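Uncharacterized protein (Legionella pneumophila subsp. pneumophila, PDB 5T2X) is of unknown function but belongs to the DUF5630 family and folds into an elongated, predominantly helical array without strands. Local coordinates at residues A[183-188]-A[192-197]; A[140-145]-A[158-163]; A[36-41]-A[58-63]; A[17-22]-A[50-55]; A[205-210]-A[264-269]. All coordinates share one frame; numbering follows the deposited sequence.

Interaction 1. Residues A[183-188]-A[192-197]; sequences LAILSN and LSYQEA
Ala184 meets Ser193 and Tyr194 at the turn of an antiparallel helical hairpin, where the end of helix 169-185 faces the first turns of helix 191-207. The backbones come close here, with Ala184 CA 5.3 Å from Ser193 CA, and the small side chains of the two residues meet, Ala184 CB touching Ser193 CB at 3.6 Å. The same methyl lies over one face of the Tyr194 ring in a CH-pi contact, 3.7 Å from CB to the ring centroid and 20° off the normal. It is displaced toward the rim, where CE2 is its nearest ring atom at 3.5 Å. Tyr194 CG stands anti to its own carbonyl carbon (chi1 -79°), which carries the ring back over the last turn of the preceding helix, where it also packs on Leu181. At the far end of the ring, the Ile185 CD1 methyl reaches the phenol oxygen OH at 3.8 Å, the two side chains running obliquely across one another. Beyond the helix end, Ser187 OG is hydrogen-bonded to Ala189 N within the connecting loop. The contact thus closes the short connection of an antiparallel helical hairpin formed by helices 169-185 and 191-207.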
# COMPACT_ATOMS: atom_id res chain seq x y z
N LEU A 183 14.80 12.44 2.33
CA LEU A 183 15.78 12.62 1.27
C LEU A 183 16.39 14.02 1.31
O LEU A 183 17.56 14.19 0.95
CB LEU A 183 15.14 12.36 -0.10
CG LEU A 183 14.78 10.90 -0.40
CD1 LEU A 183 14.07 10.78 -1.74
CD2 LEU A 183 16.02 10.02 -0.37
N ALA A 184 15.62 15.02 1.75
CA ALA A 184 16.16 16.37 1.87
C ALA A 184 17.22 16.46 2.96
O ALA A 184 18.15 17.27 2.85
CB ALA A 184 15.03 17.36 2.16
N ILE A 185 17.11 15.64 4.00
CA ILE A 185 18.09 15.65 5.08
C ILE A 185 19.47 15.24 4.56
O ILE A 185 20.49 15.81 4.95
CB ILE A 185 17.63 14.74 6.24
CG1 ILE A 185 16.33 15.26 6.84
CG2 ILE A 185 18.71 14.63 7.31
CD1 ILE A 185 16.42 16.67 7.36
N LEU A 186 19.51 14.26 3.66
CA LEU A 186 20.76 13.75 3.12
C LEU A 186 21.19 14.45 1.84
O LEU A 186 22.22 14.08 1.27
CB LEU A 186 20.64 12.24 2.87
CG LEU A 186 20.22 11.39 4.07
CD1 LEU A 186 20.07 9.93 3.66
CD2 LEU A 186 21.22 11.53 5.20
N SER A 187 20.43 15.44 1.38
CA SER A 187 20.75 16.12 0.13
C SER A 187 21.54 17.39 0.40
O SER A 187 21.38 18.04 1.45
CB SER A 187 19.47 16.46 -0.64
OG SER A 187 19.76 17.20 -1.81
N ASN A 188 22.39 17.75 -0.55
CA ASN A 188 23.15 18.99 -0.48
C ASN A 188 22.44 20.16 -1.15
O ASN A 188 22.83 21.31 -0.93
CB ASN A 188 24.54 18.80 -1.12
CG ASN A 188 25.43 17.90 -0.29
OD1 ASN A 188 25.47 17.99 0.94
ND2 ASN A 188 26.16 17.01 -0.96
N LEU A 192 14.49 21.26 -3.79
CA LEU A 192 13.53 20.53 -4.60
C LEU A 192 12.82 19.44 -3.80
O LEU A 192 11.63 19.19 -4.00
CB LEU A 192 14.23 19.92 -5.82
CG LEU A 192 14.44 20.84 -7.02
CD1 LEU A 192 15.19 20.11 -8.12
CD2 LEU A 192 13.10 21.35 -7.54
N SER A 193 13.54 18.79 -2.88
CA SER A 193 12.93 17.76 -2.06
C SER A 193 11.86 18.34 -1.14
O SER A 193 10.80 17.75 -0.95
CB SER A 193 14.00 17.02 -1.26
OG SER A 193 15.00 16.50 -2.12
N TYR A 194 12.13 19.52 -0.57
CA TYR A 194 11.14 20.15 0.30
C TYR A 194 9.94 20.66 -0.49
O TYR A 194 8.81 20.61 -0.01
CB TYR A 194 11.78 21.29 1.09
CG TYR A 194 12.59 20.85 2.29
CD1 TYR A 194 11.98 20.27 3.39
CD2 TYR A 194 13.97 21.04 2.33
CE1 TYR A 194 12.72 19.86 4.49
CE2 TYR A 194 14.71 20.64 3.42
CZ TYR A 194 14.08 20.06 4.50
OH TYR A 194 14.82 19.66 5.59
N GLN A 195 10.18 21.14 -1.72
CA GLN A 195 9.07 21.59 -2.55
C GLN A 195 8.18 20.43 -2.95
O GLN A 195 6.95 20.57 -3.00
CB GLN A 195 9.61 22.31 -3.79
CG GLN A 195 10.38 23.58 -3.48
CD GLN A 195 11.09 24.14 -4.69
OE1 GLN A 195 12.10 24.84 -4.56
NE2 GLN A 195 10.56 23.85 -5.87
N GLU A 196 8.77 19.27 -3.24
CA GLU A 196 7.97 18.08 -3.53
C GLU A 196 7.28 17.56 -2.27
O GLU A 196 6.17 17.01 -2.36
CB GLU A 196 8.85 16.99 -4.14
CG GLU A 196 9.21 17.22 -5.60
CD GLU A 196 8.04 16.99 -6.54
OE1 GLU A 196 7.23 16.08 -6.25
OE2 GLU A 196 7.94 17.70 -7.55
N ALA A 197 7.91 17.72 -1.11
CA ALA A 197 7.27 17.31 0.14
C ALA A 197 6.03 18.14 0.43
O ALA A 197 5.01 17.62 0.88
CB ALA A 197 8.27 17.41 1.30

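Interaction 2. Residues A[140-145]-A[158-163]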
# COMPACT_ATOMS: atom_id res chain seq x y z
N THR A 140 11.48 2.29 3.50
CA THR A 140 12.45 2.36 4.60
C THR A 140 13.69 1.54 4.28
O THR A 140 14.82 1.97 4.54
CB THR A 140 11.80 1.87 5.90
OG1 THR A 140 10.72 2.74 6.25
CG2 THR A 140 12.83 1.86 7.03
N TRP A 141 13.50 0.35 3.70
CA TRP A 141 14.63 -0.49 3.32
C TRP A 141 15.53 0.21 2.31
O TRP A 141 16.76 0.22 2.46
CB TRP A 141 14.12 -1.82 2.76
CG TRP A 141 15.13 -2.60 1.98
CD1 TRP A 141 16.18 -3.31 2.49
CD2 TRP A 141 15.18 -2.77 0.56
NE1 TRP A 141 16.89 -3.90 1.47
CE2 TRP A 141 16.29 -3.59 0.27
CE3 TRP A 141 14.39 -2.31 -0.50
CZ2 TRP A 141 16.64 -3.95 -1.03
CZ3 TRP A 141 14.73 -2.67 -1.79
CH2 TRP A 141 15.85 -3.48 -2.04
N ALA A 142 14.93 0.81 1.28
CA ALA A 142 15.74 1.48 0.27
C ALA A 142 16.36 2.76 0.81
O ALA A 142 17.45 3.15 0.38
CB ALA A 142 14.89 1.78 -0.97
N TYR A 143 15.70 3.42 1.76
CA TYR A 143 16.26 4.65 2.33
C TYR A 143 17.50 4.35 3.16
O TYR A 143 18.49 5.09 3.09
CB TYR A 143 15.22 5.37 3.18
CG TYR A 143 15.76 6.63 3.83
CD1 TYR A 143 15.97 7.78 3.08
CD2 TYR A 143 16.06 6.66 5.18
CE1 TYR A 143 16.46 8.93 3.67
CE2 TYR A 143 16.56 7.80 5.78
CZ TYR A 143 16.76 8.94 5.01
OH TYR A 143 17.25 10.08 5.60
N GLU A 144 17.47 3.28 3.95
CA GLU A 144 18.65 2.91 4.73
C GLU A 144 19.79 2.47 3.83
O GLU A 144 20.96 2.72 4.13
CB GLU A 144 18.29 1.80 5.73
CG GLU A 144 17.29 2.23 6.79
CD GLU A 144 17.79 3.37 7.66
OE1 GLU A 144 19.02 3.46 7.88
OE2 GLU A 144 16.96 4.19 8.12
N LYS A 145 19.47 1.81 2.71
CA LYS A 145 20.49 1.50 1.71
C LYS A 145 21.10 2.78 1.15
O LYS A 145 22.32 2.90 1.01
CB LYS A 145 19.89 0.65 0.59
CG LYS A 145 19.46 -0.74 1.00
CD LYS A 145 20.60 -1.72 0.92
CE LYS A 145 20.16 -3.12 1.30
NZ LYS A 145 21.28 -4.10 1.23
N LEU A 158 11.87 6.68 -3.35
CA LEU A 158 10.81 7.56 -3.82
C LEU A 158 9.82 6.81 -4.70
O LEU A 158 8.63 7.15 -4.72
CB LEU A 158 11.41 8.74 -4.58
CG LEU A 158 10.51 9.96 -4.74
CD1 LEU A 158 10.11 10.50 -3.38
CD2 LEU A 158 11.20 11.03 -5.57
N HIS A 159 10.27 5.78 -5.43
CA HIS A 159 9.37 5.01 -6.27
C HIS A 159 8.33 4.26 -5.43
O HIS A 159 7.15 4.22 -5.78
CB HIS A 159 10.15 4.03 -7.13
CG HIS A 159 9.29 3.05 -7.87
ND1 HIS A 159 8.47 3.43 -8.91
CD2 HIS A 159 9.12 1.72 -7.71
CE1 HIS A 159 7.83 2.37 -9.36
NE2 HIS A 159 8.20 1.32 -8.65
N TYR A 160 8.77 3.66 -4.32
CA TYR A 160 7.83 2.93 -3.47
C TYR A 160 6.81 3.88 -2.84
O TYR A 160 5.63 3.53 -2.71
CB TYR A 160 8.59 2.16 -2.39
CG TYR A 160 9.40 1.00 -2.94
CD1 TYR A 160 8.88 0.16 -3.91
CD2 TYR A 160 10.69 0.76 -2.48
CE1 TYR A 160 9.62 -0.90 -4.41
CE2 TYR A 160 11.44 -0.29 -2.98
CZ TYR A 160 10.90 -1.12 -3.94
OH TYR A 160 11.64 -2.17 -4.44
N ALA A 161 7.24 5.08 -2.46
CA ALA A 161 6.31 6.06 -1.91
C ALA A 161 5.37 6.58 -2.98
O ALA A 161 4.20 6.86 -2.70
CB ALA A 161 7.08 7.21 -1.26
N GLN A 162 5.86 6.73 -4.21
CA GLN A 162 5.00 7.18 -5.30
C GLN A 162 3.92 6.15 -5.62
O GLN A 162 2.78 6.51 -5.92
CB GLN A 162 5.84 7.48 -6.54
CG GLN A 162 5.04 7.85 -7.78
CD GLN A 162 5.92 8.26 -8.94
OE1 GLN A 162 7.13 8.43 -8.79
NE2 GLN A 162 5.31 8.41 -10.12
N LYS A 163 4.27 4.86 -5.57
CA LYS A 163 3.28 3.82 -5.77
C LYS A 163 2.22 3.83 -4.67
O LYS A 163 1.05 3.55 -4.94
CB LYS A 163 3.96 2.45 -5.85
CG LYS A 163 4.43 2.08 -7.25
CD LYS A 163 3.25 1.90 -8.18
CE LYS A 163 3.69 1.55 -9.59
NZ LYS A 163 2.52 1.40 -10.50
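Tyr160 and Trp141 turn their rims to each other, so that neither ring covers a face of the other. The Tyr160 hydroxyl lies near the plane of the indole, 4.1 Å from Trp141 CZ3, and that carbon in turn sits near the phenol plane, 4.2 Å from Tyr160 CE2. The two planes are inclined at about 40°. The indole gets there because Trp141 CG is anti to the backbone N (chi1 163°), which swings its six-membered ring toward the facing helix. Helices 132-147 and 153-167 run antiparallel as a hairpin, and this light contact joins the two. Ala142 CB points toward the partner helix and lies level with the phenol, 4.5 Å from Tyr160 CE2 at the ring edge. It packs as well on Leu156 and Thr157. Over one face of the indole lies Lys145 CG, one turn further on, 4.1 Å above the plane and offset toward the rim, while the ring of Phe115 meets Trp141 with the planes at about 50°. Tyr160 leans further on Tyr135, Leu138 and Ser139.

Interaction 3. Residues A[36-41]-A[58-63]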
# COMPACT_ATOMS: atom_id res chain seq x y z
N MSE A 36 -17.34 -23.68 -3.71
CA MSE A 36 -17.54 -24.38 -2.45
C MSE A 36 -16.24 -24.98 -1.92
O MSE A 36 -15.96 -24.92 -0.73
CB MSE A 36 -18.60 -25.46 -2.65
CG MSE A 36 -18.67 -26.50 -1.56
SE MSE A 36 -19.88 -27.92 -2.12
CE MSE A 36 -19.59 -29.15 -0.64
N LEU A 37 -15.45 -25.56 -2.83
CA LEU A 37 -14.17 -26.14 -2.43
C LEU A 37 -13.12 -25.07 -2.18
O LEU A 37 -12.28 -25.21 -1.28
CB LEU A 37 -13.68 -27.13 -3.50
CG LEU A 37 -14.45 -28.44 -3.62
CD1 LEU A 37 -13.81 -29.34 -4.67
CD2 LEU A 37 -14.53 -29.15 -2.27
N LEU A 38 -13.14 -23.99 -2.97
CA LEU A 38 -12.18 -22.90 -2.77
C LEU A 38 -12.35 -22.26 -1.41
O LEU A 38 -11.37 -21.82 -0.80
CB LEU A 38 -12.34 -21.86 -3.88
CG LEU A 38 -11.77 -22.24 -5.25
CD1 LEU A 38 -12.32 -21.33 -6.33
CD2 LEU A 38 -10.25 -22.19 -5.23
N ASN A 39 -13.59 -22.18 -0.90
CA ASN A 39 -13.82 -21.58 0.41
C ASN A 39 -13.32 -22.46 1.55
O ASN A 39 -13.04 -21.93 2.63
CB ASN A 39 -15.31 -21.29 0.60
CG ASN A 39 -15.75 -20.04 -0.14
OD1 ASN A 39 -14.98 -19.10 -0.32
ND2 ASN A 39 -17.01 -20.03 -0.57
N ASN A 40 -13.19 -23.77 1.34
CA ASN A 40 -12.67 -24.64 2.38
C ASN A 40 -11.17 -24.49 2.57
O ASN A 40 -10.65 -24.89 3.61
CB ASN A 40 -13.01 -26.10 2.07
CG ASN A 40 -14.50 -26.37 2.07
OD1 ASN A 40 -15.26 -25.70 2.76
ND2 ASN A 40 -14.92 -27.36 1.28
N LEU A 41 -10.47 -23.93 1.59
CA LEU A 41 -9.02 -23.86 1.64
C LEU A 41 -8.56 -22.82 2.65
O LEU A 41 -9.24 -21.82 2.92
CB LEU A 41 -8.45 -23.51 0.27
CG LEU A 41 -8.66 -24.51 -0.87
CD1 LEU A 41 -8.10 -23.95 -2.16
CD2 LEU A 41 -8.01 -25.84 -0.53
N ASP A 58 -8.30 -16.45 -12.58
CA ASP A 58 -9.30 -15.71 -13.35
C ASP A 58 -10.69 -15.89 -12.75
O ASP A 58 -11.47 -14.93 -12.68
CB ASP A 58 -9.28 -16.16 -14.81
CG ASP A 58 -7.98 -15.84 -15.51
OD1 ASP A 58 -7.22 -14.99 -14.99
OD2 ASP A 58 -7.71 -16.43 -16.57
N PHE A 59 -11.01 -17.10 -12.30
CA PHE A 59 -12.29 -17.34 -11.65
C PHE A 59 -12.39 -16.59 -10.32
O PHE A 59 -13.45 -16.07 -9.98
CB PHE A 59 -12.49 -18.84 -11.44
CG PHE A 59 -13.76 -19.20 -10.74
CD1 PHE A 59 -14.98 -19.11 -11.39
CD2 PHE A 59 -13.74 -19.66 -9.43
CE1 PHE A 59 -16.15 -19.44 -10.74
CE2 PHE A 59 -14.91 -20.00 -8.78
CZ PHE A 59 -16.12 -19.89 -9.43
N CYS A 60 -11.28 -16.52 -9.58
CA CYS A 60 -11.27 -15.86 -8.28
C CYS A 60 -11.21 -14.35 -8.37
O CYS A 60 -11.34 -13.67 -7.34
CB CYS A 60 -10.09 -16.37 -7.44
SG CYS A 60 -10.25 -18.09 -6.90
N GLU A 61 -11.01 -13.79 -9.56
CA GLU A 61 -10.98 -12.34 -9.75
C GLU A 61 -12.30 -11.80 -10.29
O GLU A 61 -12.44 -10.58 -10.42
CB GLU A 61 -9.83 -11.94 -10.68
CG GLU A 61 -8.45 -12.13 -10.07
CD GLU A 61 -8.26 -11.38 -8.77
OE1 GLU A 61 -8.82 -10.27 -8.64
OE2 GLU A 61 -7.57 -11.90 -7.88
N GLU A 62 -13.25 -12.66 -10.62
CA GLU A 62 -14.55 -12.20 -11.07
C GLU A 62 -15.35 -11.62 -9.91
O GLU A 62 -15.02 -11.81 -8.74
CB GLU A 62 -15.32 -13.35 -11.73
CG GLU A 62 -14.64 -13.89 -12.99
CD GLU A 62 -15.32 -15.13 -13.54
OE1 GLU A 62 -16.34 -15.56 -12.96
OE2 GLU A 62 -14.84 -15.67 -14.56
N ALA A 63 -16.41 -10.89 -10.26
CA ALA A 63 -17.15 -10.13 -9.25
C ALA A 63 -17.84 -11.04 -8.24
O ALA A 63 -17.81 -10.77 -7.04
CB ALA A 63 -18.17 -9.22 -9.93
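Leu38 presents one methyl, CD1, to both Phe59 and Cys60. That methyl lies in the plane of the phenyl ring at its edge, evenly placed between two rim carbons: CD1 is 3.8 Å from Phe59 CD2 and 3.8 Å from Phe59 CE2. It also touches Cys60 SG at 3.9 Å, so a single branch of the leucine meets both the ring edge and the sulfur. The two residues come to it by different torsions. Phe59 CG is anti to the backbone N (chi1 178°), whereas Cys60 SG is anti to the carbonyl carbon (chi1 -69°), and from adjacent positions both groups converge on the leucine. All three side chains are buried in the hydrophobic core of the N-terminal helical bundle, in which helix 31-40 faces the short helix 54-60 with Leu38 CA 9.0 Å from Cys60 CA. Helix 15-27 contributes Ile22 against Leu38 and Ile26 against Phe59, and Leu46 of helix 43-52 packs on Leu38 too. Further out, the end of helix 54-60 is fastened through its carbonyls: Cys60 O accepts a hydrogen bond from Trp69 NE1 and Phe59 O one from Gln65 NE2. The turn that follows is held by Glu61 OE2, hydrogen-bonded to Ser92 OG in helix 91-111.

Interaction 4. Residues A[17-22]-A[50-55]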
# COMPACT_ATOMS: atom_id res chain seq x y z
N LYS A 17 -2.83 -32.91 -8.33
CA LYS A 17 -4.15 -33.49 -8.50
C LYS A 17 -5.23 -32.59 -7.91
O LYS A 17 -6.29 -32.40 -8.52
CB LYS A 17 -4.20 -34.88 -7.87
CG LYS A 17 -5.53 -35.60 -8.06
CD LYS A 17 -5.83 -35.82 -9.53
CE LYS A 17 -7.25 -36.31 -9.75
NZ LYS A 17 -7.54 -37.54 -8.96
N LYS A 18 -4.97 -32.02 -6.73
CA LYS A 18 -5.97 -31.18 -6.08
C LYS A 18 -6.23 -29.90 -6.87
O LYS A 18 -7.37 -29.40 -6.87
CB LYS A 18 -5.53 -30.85 -4.65
CG LYS A 18 -5.60 -32.04 -3.71
CD LYS A 18 -4.83 -31.80 -2.42
CE LYS A 18 -4.83 -33.05 -1.56
NZ LYS A 18 -3.96 -32.88 -0.35
N ILE A 19 -5.22 -29.36 -7.54
CA ILE A 19 -5.43 -28.18 -8.38
C ILE A 19 -6.30 -28.53 -9.58
O ILE A 19 -7.20 -27.76 -9.96
CB ILE A 19 -4.08 -27.57 -8.80
CG1 ILE A 19 -3.35 -27.00 -7.59
CG2 ILE A 19 -4.29 -26.49 -9.85
CD1 ILE A 19 -2.03 -26.34 -7.93
N ASN A 20 -6.05 -29.69 -10.19
CA ASN A 20 -6.85 -30.12 -11.34
C ASN A 20 -8.30 -30.38 -10.98
O ASN A 20 -9.17 -30.31 -11.86
CB ASN A 20 -6.24 -31.38 -11.96
CG ASN A 20 -4.85 -31.16 -12.51
OD1 ASN A 20 -4.49 -30.04 -12.89
ND2 ASN A 20 -4.05 -32.22 -12.55
N ILE A 21 -8.59 -30.68 -9.71
CA ILE A 21 -9.98 -30.90 -9.30
C ILE A 21 -10.78 -29.61 -9.39
O ILE A 21 -11.90 -29.59 -9.91
CB ILE A 21 -10.03 -31.50 -7.88
CG1 ILE A 21 -9.39 -32.89 -7.87
CG2 ILE A 21 -11.46 -31.56 -7.38
CD1 ILE A 21 -9.18 -33.44 -6.48
N ILE A 22 -10.21 -28.51 -8.89
CA ILE A 22 -10.91 -27.23 -8.95
C ILE A 22 -10.88 -26.67 -10.37
O ILE A 22 -11.84 -26.04 -10.83
CB ILE A 22 -10.33 -26.25 -7.93
CG1 ILE A 22 -10.37 -26.86 -6.52
CG2 ILE A 22 -11.10 -24.94 -7.94
CD1 ILE A 22 -10.02 -25.88 -5.42
N THR A 50 -4.00 -19.74 -6.94
CA THR A 50 -4.16 -18.66 -7.92
C THR A 50 -2.85 -18.36 -8.64
O THR A 50 -2.86 -17.87 -9.77
CB THR A 50 -4.69 -17.40 -7.24
OG1 THR A 50 -3.74 -16.92 -6.28
CG2 THR A 50 -6.01 -17.68 -6.55
N GLU A 51 -1.71 -18.65 -8.00
CA GLU A 51 -0.42 -18.40 -8.64
C GLU A 51 -0.04 -19.52 -9.60
O GLU A 51 0.64 -19.26 -10.60
CB GLU A 51 0.67 -18.23 -7.58
CG GLU A 51 0.48 -17.02 -6.69
CD GLU A 51 1.59 -16.87 -5.66
OE1 GLU A 51 2.38 -17.83 -5.50
OE2 GLU A 51 1.67 -15.81 -5.02
N LEU A 52 -0.48 -20.75 -9.33
CA LEU A 52 -0.10 -21.90 -10.14
C LEU A 52 -1.08 -22.20 -11.27
O LEU A 52 -0.76 -23.02 -12.14
CB LEU A 52 0.04 -23.14 -9.26
CG LEU A 52 1.18 -23.15 -8.24
CD1 LEU A 52 1.16 -24.43 -7.43
CD2 LEU A 52 2.52 -22.97 -8.94
N SER A 53 -2.25 -21.56 -11.29
CA SER A 53 -3.30 -21.90 -12.23
C SER A 53 -3.95 -20.64 -12.77
O SER A 53 -4.49 -19.84 -11.99
CB SER A 53 -4.35 -22.80 -11.58
OG SER A 53 -5.46 -22.99 -12.44
N LYS A 54 -3.91 -20.46 -14.09
CA LYS A 54 -4.63 -19.36 -14.71
C LYS A 54 -6.14 -19.53 -14.57
O LYS A 54 -6.86 -18.54 -14.42
CB LYS A 54 -4.24 -19.24 -16.19
CG LYS A 54 -5.04 -18.21 -16.97
CD LYS A 54 -4.72 -18.26 -18.45
CE LYS A 54 -5.63 -17.32 -19.24
NZ LYS A 54 -5.53 -15.92 -18.76
N THR A 55 -6.62 -20.78 -14.61
CA THR A 55 -8.06 -21.02 -14.49
C THR A 55 -8.57 -20.60 -13.12
O THR A 55 -9.65 -20.00 -13.02
CB THR A 55 -8.36 -22.50 -14.75
OG1 THR A 55 -7.90 -22.87 -16.05
CG2 THR A 55 -9.86 -22.75 -14.66
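Ile19 meets Leu52 and Ser53 through two branches set apart by its torsions: CG1 is anti to the carbonyl carbon (chi1 -67°) and the chain then runs on extended (chi2 -178°), sending CD1 toward Leu52, while CG2 is directed at Ser53. Ile19 CD1 touches Leu52 CD1 at 3.8 Å and Leu52 CB at 4.0 Å, the two side chains crossing at about a right angle. Ile19 CG2 lies 4.1 Å from Ser53 CB, where the backbones are nearest, with Ile19 CA 7.7 Å from Ser53 CA. Ser53 breaks the helical path between helices 43-52 and 54-60 and serves as N-cap of the latter. Its hydroxyl, anti to its own backbone N (chi1 172°), is hydrogen-bonded to Ile56 N and also to Glu23 OE2, which ties this kink to helix 15-27. Helix 15-27 thus lies across the junction of two successive helices, with Tyr49 of helix 43-52 packing on Ile19 and Ile22, and Ile56 of helix 54-60 on Ile22.

Interaction 5. Residues A[205-210]-A[264-269]; sequences RKLSEH and EKAKGI
Helix 191-207 comes nearest helix 252-272 at Lys206 and Ala266, whose CA atoms are 6.4 Å apart, just before a type I turn from Leu207 to His210. The small Ala266 permits this approach: its CB meets Lys206 CB at 3.8 Å and Lys206 CD at 4.1 Å, before the end of the lysine leads away. Leu207 fills the adjoining position, its side chain at about a right angle to that of Ile269. Leu207 CD2 touches Ile269 CG2 at 3.8 Å and lies 4.0 Å from Ala266 O, while Leu207 CD1 meets Ile269 CD1 at 4.0 Å. Arg205 O accepts a hydrogen bond from Ser208 N. His210, the N-cap of the next helix, bonds Tyr212 N through ND1 and Phe273 O through NE2. Trp169 and Tyr173 pack on Ile269 from helix 169-185. A small residue at the point of nearest approach, with larger aliphatic side chains packed beside it, is common in helix-helix packing of all-helical folds.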
# COMPACT_ATOMS: atom_id res chain seq x y z
N ARG A 205 -3.75 16.44 2.60
CA ARG A 205 -4.79 17.13 3.36
C ARG A 205 -6.06 17.29 2.54
O ARG A 205 -7.17 17.05 3.04
CB ARG A 205 -4.28 18.49 3.83
CG ARG A 205 -5.20 19.18 4.82
CD ARG A 205 -4.64 20.52 5.26
NE ARG A 205 -5.38 21.10 6.37
CZ ARG A 205 -5.11 22.27 6.93
NH1 ARG A 205 -4.11 23.01 6.47
NH2 ARG A 205 -5.85 22.71 7.94
N LYS A 206 -5.93 17.67 1.27
CA LYS A 206 -7.08 17.87 0.40
C LYS A 206 -7.83 16.57 0.11
O LYS A 206 -8.97 16.62 -0.35
CB LYS A 206 -6.64 18.52 -0.91
CG LYS A 206 -6.06 19.91 -0.72
CD LYS A 206 -5.52 20.49 -2.02
CE LYS A 206 -4.97 21.88 -1.79
NZ LYS A 206 -6.00 22.79 -1.23
N LEU A 207 -7.21 15.42 0.35
CA LEU A 207 -7.88 14.13 0.18
C LEU A 207 -8.40 13.57 1.49
O LEU A 207 -9.18 12.61 1.46
CB LEU A 207 -6.92 13.11 -0.46
CG LEU A 207 -6.40 13.40 -1.87
CD1 LEU A 207 -5.47 12.30 -2.32
CD2 LEU A 207 -7.55 13.58 -2.85
N SER A 208 -8.02 14.15 2.63
CA SER A 208 -8.31 13.56 3.94
C SER A 208 -9.79 13.50 4.27
O SER A 208 -10.16 12.82 5.23
CB SER A 208 -7.57 14.33 5.03
OG SER A 208 -7.95 15.70 5.03
N GLU A 209 -10.65 14.19 3.51
CA GLU A 209 -12.08 14.19 3.80
C GLU A 209 -12.85 13.12 3.04
O GLU A 209 -13.98 12.80 3.43
CB GLU A 209 -12.68 15.57 3.47
CG GLU A 209 -12.05 16.74 4.22
CD GLU A 209 -12.61 16.92 5.62
OE1 GLU A 209 -12.99 15.92 6.26
OE2 GLU A 209 -12.67 18.08 6.09
N HIS A 210 -12.28 12.57 1.98
CA HIS A 210 -13.01 11.61 1.16
C HIS A 210 -13.23 10.30 1.91
O HIS A 210 -12.41 9.89 2.75
CB HIS A 210 -12.25 11.34 -0.14
CG HIS A 210 -13.08 10.71 -1.21
ND1 HIS A 210 -13.45 9.38 -1.18
CD2 HIS A 210 -13.61 11.22 -2.35
CE1 HIS A 210 -14.17 9.10 -2.25
NE2 HIS A 210 -14.28 10.20 -2.98
N GLU A 264 -5.03 21.17 -8.12
CA GLU A 264 -5.39 20.61 -9.42
C GLU A 264 -5.32 19.09 -9.40
O GLU A 264 -6.23 18.41 -9.90
CB GLU A 264 -4.48 21.18 -10.50
CG GLU A 264 -4.89 20.81 -11.92
CD GLU A 264 -3.89 21.27 -12.95
OE1 GLU A 264 -3.02 20.46 -13.34
OE2 GLU A 264 -3.96 22.45 -13.37
N LYS A 265 -4.25 18.53 -8.83
CA LYS A 265 -4.10 17.08 -8.81
C LYS A 265 -5.07 16.42 -7.85
O LYS A 265 -5.56 15.32 -8.11
CB LYS A 265 -2.65 16.71 -8.46
CG LYS A 265 -1.64 17.17 -9.49
CD LYS A 265 -0.21 16.85 -9.07
CE LYS A 265 0.79 17.34 -10.10
NZ LYS A 265 2.20 17.09 -9.67
N ALA A 266 -5.38 17.09 -6.73
CA ALA A 266 -6.35 16.53 -5.79
C ALA A 266 -7.77 16.60 -6.36
O ALA A 266 -8.58 15.71 -6.08
CB ALA A 266 -6.28 17.27 -4.45
N LYS A 267 -8.07 17.64 -7.14
CA LYS A 267 -9.40 17.74 -7.75
C LYS A 267 -9.63 16.62 -8.75
O LYS A 267 -10.72 16.04 -8.80
CB LYS A 267 -9.57 19.10 -8.41
CG LYS A 267 -10.89 19.26 -9.16
CD LYS A 267 -11.02 20.64 -9.77
CE LYS A 267 -12.28 20.75 -10.62
NZ LYS A 267 -13.50 20.41 -9.84
N GLY A 268 -8.62 16.30 -9.56
CA GLY A 268 -8.75 15.19 -10.49
C GLY A 268 -8.96 13.86 -9.81
O GLY A 268 -9.60 12.96 -10.36
N ILE A 269 -8.43 13.71 -8.59
CA ILE A 269 -8.63 12.48 -7.83
C ILE A 269 -10.05 12.42 -7.28
O ILE A 269 -10.73 11.39 -7.39
CB ILE A 269 -7.59 12.37 -6.71
CG1 ILE A 269 -6.19 12.19 -7.29
CG2 ILE A 269 -7.94 11.24 -5.76
CD1 ILE A 269 -5.09 12.14 -6.25

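How the interactions relate
From the N terminus, interaction 4 first closes a loop from helix 15-27 to the junction of helices 43-52 and 54-60. Interaction 3 opens inside that loop and closes beyond it, so the two cross; they touch through Cys60 SG and Thr50 CG2, 4.3 Å apart, and together unite the N-terminal bundle. The others follow in series. Interaction 2 pairs helices 132-147 and 153-167, and interaction 1 pairs 169-185 with 191-207; these neighbours touch where Leu186 CD1 meets Tyr143 OH at 3.4 Å. Interaction 5 closes the longest loop, bringing helix 252-272 back onto helix 191-207, which interaction 1 also uses. Interactions 1 and 3 lie on opposite sides of the chain's centre, their centres about 46 Å apart.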